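Local coordinates for protein ethylbenzene dehydrogenase alpha-subunit (Aromatoleum aromaticum, PDB 2IVF) that serves as the molybdenum-containing subunit of a dehydrogenase, holding two pterin guanine dinucleotide cofactors and an iron-sulfur cluster, at residues F324-P332 / F805-Y815. Sequence-based numbering, arbitrary orientation.
Sequences FVCEQTDLP and FPTHTRRAQFY
Two successive backbone amides grip the buried carboxylate of Asp330: Phe814 N donates a hydrogen bond to OD1 and Tyr815 N one to OD2, each 2.8 Å long. Beside them a single beta bridge pairs Thr329, just past helix 322-328, with Ala812 in the loop ahead of helix 819-824 of this molybdopterin oxidoreductase. The Tyr815 bond uses the syn lone pair of OD2, whereas Phe814 N comes from 41° above the carboxylate plane. With chi1 at 67°, CG sits between the backbone N and the carbonyl carbon of Asp330, a position from which the carboxylate can face both N-H groups. Ala812 N donates to Gln328 O (2.9 Å), and Ala812 O accepts from Asp330 N (3.1 Å). Leu331 N to Thr329 OG1 closes an ST turn there. Arg811 lays CD against Thr329 O (3.6 Å); its NE donates to a water 2.7 Å from both Thr329 O and Cys326 O, with more acceptors in reach than protons, and its NH2 binds Ser370 O. The Phe814 ring presents its edge to Thr329 CG2. The Gln328 amide stands 76° from the Phe805 ring, with OE1, which also accepts a hydrogen bond from Trp471 NE1, in the ring plane 3.8 Å from CE1 of Phe805.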
# COMPACT_ATOMS: atom_id res chain seq x y z
N PHE A 324 -40.41 4.41 -6.04
CA PHE A 324 -39.09 4.53 -6.62
C PHE A 324 -38.91 3.49 -7.71
O PHE A 324 -38.41 3.80 -8.80
CB PHE A 324 -38.03 4.33 -5.53
CG PHE A 324 -36.60 4.54 -5.98
CD1 PHE A 324 -35.88 3.54 -6.63
CD2 PHE A 324 -35.96 5.75 -5.71
CE1 PHE A 324 -34.56 3.73 -7.03
CE2 PHE A 324 -34.63 5.95 -6.09
CZ PHE A 324 -33.93 4.94 -6.74
N VAL A 325 -39.30 2.26 -7.41
CA VAL A 325 -39.20 1.17 -8.38
C VAL A 325 -40.02 1.47 -9.64
O VAL A 325 -39.57 1.33 -10.77
CB VAL A 325 -39.58 -0.16 -7.71
CG1 VAL A 325 -40.24 -1.15 -8.65
CG2 VAL A 325 -38.36 -0.74 -7.02
N CYS A 326 -41.23 1.94 -9.41
CA CYS A 326 -42.14 2.24 -10.50
C CYS A 326 -41.67 3.39 -11.34
O CYS A 326 -41.94 3.45 -12.53
CB CYS A 326 -43.51 2.52 -9.91
SG CYS A 326 -44.36 1.00 -9.47
N GLU A 327 -40.93 4.30 -10.75
CA GLU A 327 -40.50 5.49 -11.48
C GLU A 327 -39.17 5.26 -12.19
O GLU A 327 -39.01 5.64 -13.36
CB GLU A 327 -40.45 6.67 -10.50
CG GLU A 327 -39.74 7.92 -10.92
CD GLU A 327 -39.59 8.86 -9.73
OE1 GLU A 327 -40.63 9.47 -9.35
OE2 GLU A 327 -38.47 8.95 -9.16
N GLN A 328 -38.22 4.65 -11.49
CA GLN A 328 -36.83 4.68 -11.86
C GLN A 328 -36.41 3.53 -12.74
O GLN A 328 -35.37 3.62 -13.37
CB GLN A 328 -35.93 4.68 -10.61
CG GLN A 328 -36.01 5.90 -9.71
CD GLN A 328 -35.30 7.10 -10.32
OE1 GLN A 328 -34.15 7.01 -10.71
NE2 GLN A 328 -36.01 8.21 -10.44
N THR A 329 -37.20 2.46 -12.78
CA THR A 329 -36.73 1.20 -13.33
C THR A 329 -37.70 0.58 -14.31
O THR A 329 -38.80 1.08 -14.51
CB THR A 329 -36.47 0.15 -12.23
OG1 THR A 329 -37.74 -0.40 -11.85
CG2 THR A 329 -35.74 0.74 -11.03
N ASP A 330 -37.24 -0.52 -14.91
CA ASP A 330 -38.03 -1.26 -15.86
C ASP A 330 -38.93 -2.26 -15.16
O ASP A 330 -39.68 -2.95 -15.82
CB ASP A 330 -37.16 -1.92 -16.93
CG ASP A 330 -36.27 -3.03 -16.39
OD1 ASP A 330 -35.99 -3.05 -15.17
OD2 ASP A 330 -35.85 -3.88 -17.23
N LEU A 331 -38.89 -2.32 -13.82
CA LEU A 331 -39.69 -3.31 -13.11
C LEU A 331 -41.19 -3.26 -13.44
O LEU A 331 -41.83 -4.29 -13.49
CB LEU A 331 -39.44 -3.28 -11.58
CG LEU A 331 -38.03 -3.58 -11.04
CD1 LEU A 331 -38.15 -3.99 -9.57
CD2 LEU A 331 -37.28 -4.60 -11.83
N PRO A 332 -41.78 -2.06 -13.63
CA PRO A 332 -43.18 -2.07 -14.09
C PRO A 332 -43.42 -2.18 -15.60
O PRO A 332 -44.56 -2.15 -16.01
CB PRO A 332 -43.68 -0.71 -13.60
CG PRO A 332 -42.51 0.15 -13.72
CD PRO A 332 -41.33 -0.69 -13.30
N PHE A 805 -32.69 7.54 -18.27
CA PHE A 805 -31.41 6.89 -18.33
C PHE A 805 -31.10 6.56 -19.77
O PHE A 805 -32.02 6.31 -20.55
CB PHE A 805 -31.45 5.57 -17.56
CG PHE A 805 -31.50 5.73 -16.10
CD1 PHE A 805 -32.71 5.97 -15.46
CD2 PHE A 805 -30.35 5.65 -15.36
CE1 PHE A 805 -32.75 6.09 -14.07
CE2 PHE A 805 -30.37 5.78 -14.00
CZ PHE A 805 -31.57 6.00 -13.35
N PRO A 806 -29.80 6.58 -20.13
CA PRO A 806 -29.48 6.25 -21.52
C PRO A 806 -29.48 4.74 -21.80
O PRO A 806 -28.43 4.14 -22.11
CB PRO A 806 -28.11 6.90 -21.69
CG PRO A 806 -27.47 6.69 -20.33
CD PRO A 806 -28.59 6.95 -19.36
N THR A 807 -30.66 4.14 -21.70
CA THR A 807 -30.83 2.70 -21.85
C THR A 807 -31.97 2.44 -22.86
O THR A 807 -32.75 3.32 -23.16
CB THR A 807 -31.23 2.00 -20.52
OG1 THR A 807 -32.46 2.54 -20.02
CG2 THR A 807 -30.18 2.07 -19.47
N HIS A 808 -32.02 1.21 -23.39
CA HIS A 808 -33.13 0.70 -24.18
C HIS A 808 -34.52 1.15 -23.69
O HIS A 808 -35.33 1.69 -24.48
CB HIS A 808 -33.06 -0.82 -24.17
CG HIS A 808 -33.93 -1.50 -25.18
ND1 HIS A 808 -33.74 -1.36 -26.54
CD2 HIS A 808 -34.99 -2.34 -25.03
CE1 HIS A 808 -34.65 -2.07 -27.18
NE2 HIS A 808 -35.41 -2.69 -26.29
N THR A 809 -34.78 0.90 -22.42
CA THR A 809 -36.06 1.21 -21.74
C THR A 809 -36.19 2.64 -21.22
O THR A 809 -37.27 3.02 -20.70
CB THR A 809 -36.28 0.31 -20.53
OG1 THR A 809 -35.22 0.50 -19.57
CG2 THR A 809 -36.38 -1.17 -20.95
N ARG A 810 -35.10 3.40 -21.32
CA ARG A 810 -34.96 4.74 -20.74
C ARG A 810 -34.97 4.76 -19.21
O ARG A 810 -35.03 5.81 -18.58
CB ARG A 810 -36.00 5.71 -21.27
CG ARG A 810 -35.75 6.14 -22.71
CD ARG A 810 -34.58 7.16 -22.80
NE ARG A 810 -34.11 7.29 -24.18
CZ ARG A 810 -34.59 8.15 -25.06
NH1 ARG A 810 -35.55 8.98 -24.72
NH2 ARG A 810 -34.12 8.19 -26.31
N ARG A 811 -34.90 3.57 -18.64
CA ARG A 811 -34.92 3.40 -17.20
C ARG A 811 -33.75 2.57 -16.72
O ARG A 811 -32.95 2.06 -17.50
CB ARG A 811 -36.23 2.76 -16.78
CG ARG A 811 -37.40 3.69 -17.03
CD ARG A 811 -38.67 2.99 -17.52
NE ARG A 811 -39.72 3.99 -17.45
CZ ARG A 811 -39.92 4.96 -18.35
NH1 ARG A 811 -39.22 4.99 -19.47
NH2 ARG A 811 -40.87 5.85 -18.14
N ALA A 812 -33.60 2.51 -15.39
CA ALA A 812 -32.58 1.66 -14.80
C ALA A 812 -33.13 0.26 -15.05
O ALA A 812 -34.20 -0.06 -14.57
CB ALA A 812 -32.42 1.93 -13.35
N GLN A 813 -32.40 -0.53 -15.82
CA GLN A 813 -32.98 -1.63 -16.54
C GLN A 813 -32.41 -2.95 -16.08
O GLN A 813 -31.27 -3.24 -16.32
CB GLN A 813 -32.73 -1.45 -18.01
CG GLN A 813 -33.42 -2.49 -18.83
CD GLN A 813 -33.30 -2.27 -20.30
OE1 GLN A 813 -33.12 -1.14 -20.75
NE2 GLN A 813 -33.42 -3.35 -21.07
N PHE A 814 -33.23 -3.71 -15.36
CA PHE A 814 -32.86 -5.04 -14.89
C PHE A 814 -33.17 -6.18 -15.80
O PHE A 814 -32.59 -7.24 -15.62
CB PHE A 814 -33.45 -5.24 -13.53
CG PHE A 814 -32.94 -4.23 -12.57
CD1 PHE A 814 -31.70 -4.39 -12.01
CD2 PHE A 814 -33.63 -3.07 -12.36
CE1 PHE A 814 -31.17 -3.43 -11.20
CE2 PHE A 814 -33.10 -2.11 -11.54
CZ PHE A 814 -31.87 -2.30 -10.95
N TYR A 815 -34.07 -5.97 -16.77
CA TYR A 815 -34.38 -6.98 -17.77
C TYR A 815 -33.71 -6.67 -19.11
O TYR A 815 -34.06 -5.68 -19.77
CB TYR A 815 -35.89 -7.11 -17.88
CG TYR A 815 -36.37 -8.28 -18.69
CD1 TYR A 815 -36.08 -9.59 -18.31
CD2 TYR A 815 -37.12 -8.10 -19.82
CE1 TYR A 815 -36.53 -10.68 -19.08
CE2 TYR A 815 -37.55 -9.17 -20.58
CZ TYR A 815 -37.27 -10.45 -20.20
OH TYR A 815 -37.73 -11.53 -20.96
O HOH W 1 -40.58 3.07 -14.82
O HOH W 2 -41.18 6.24 -15.08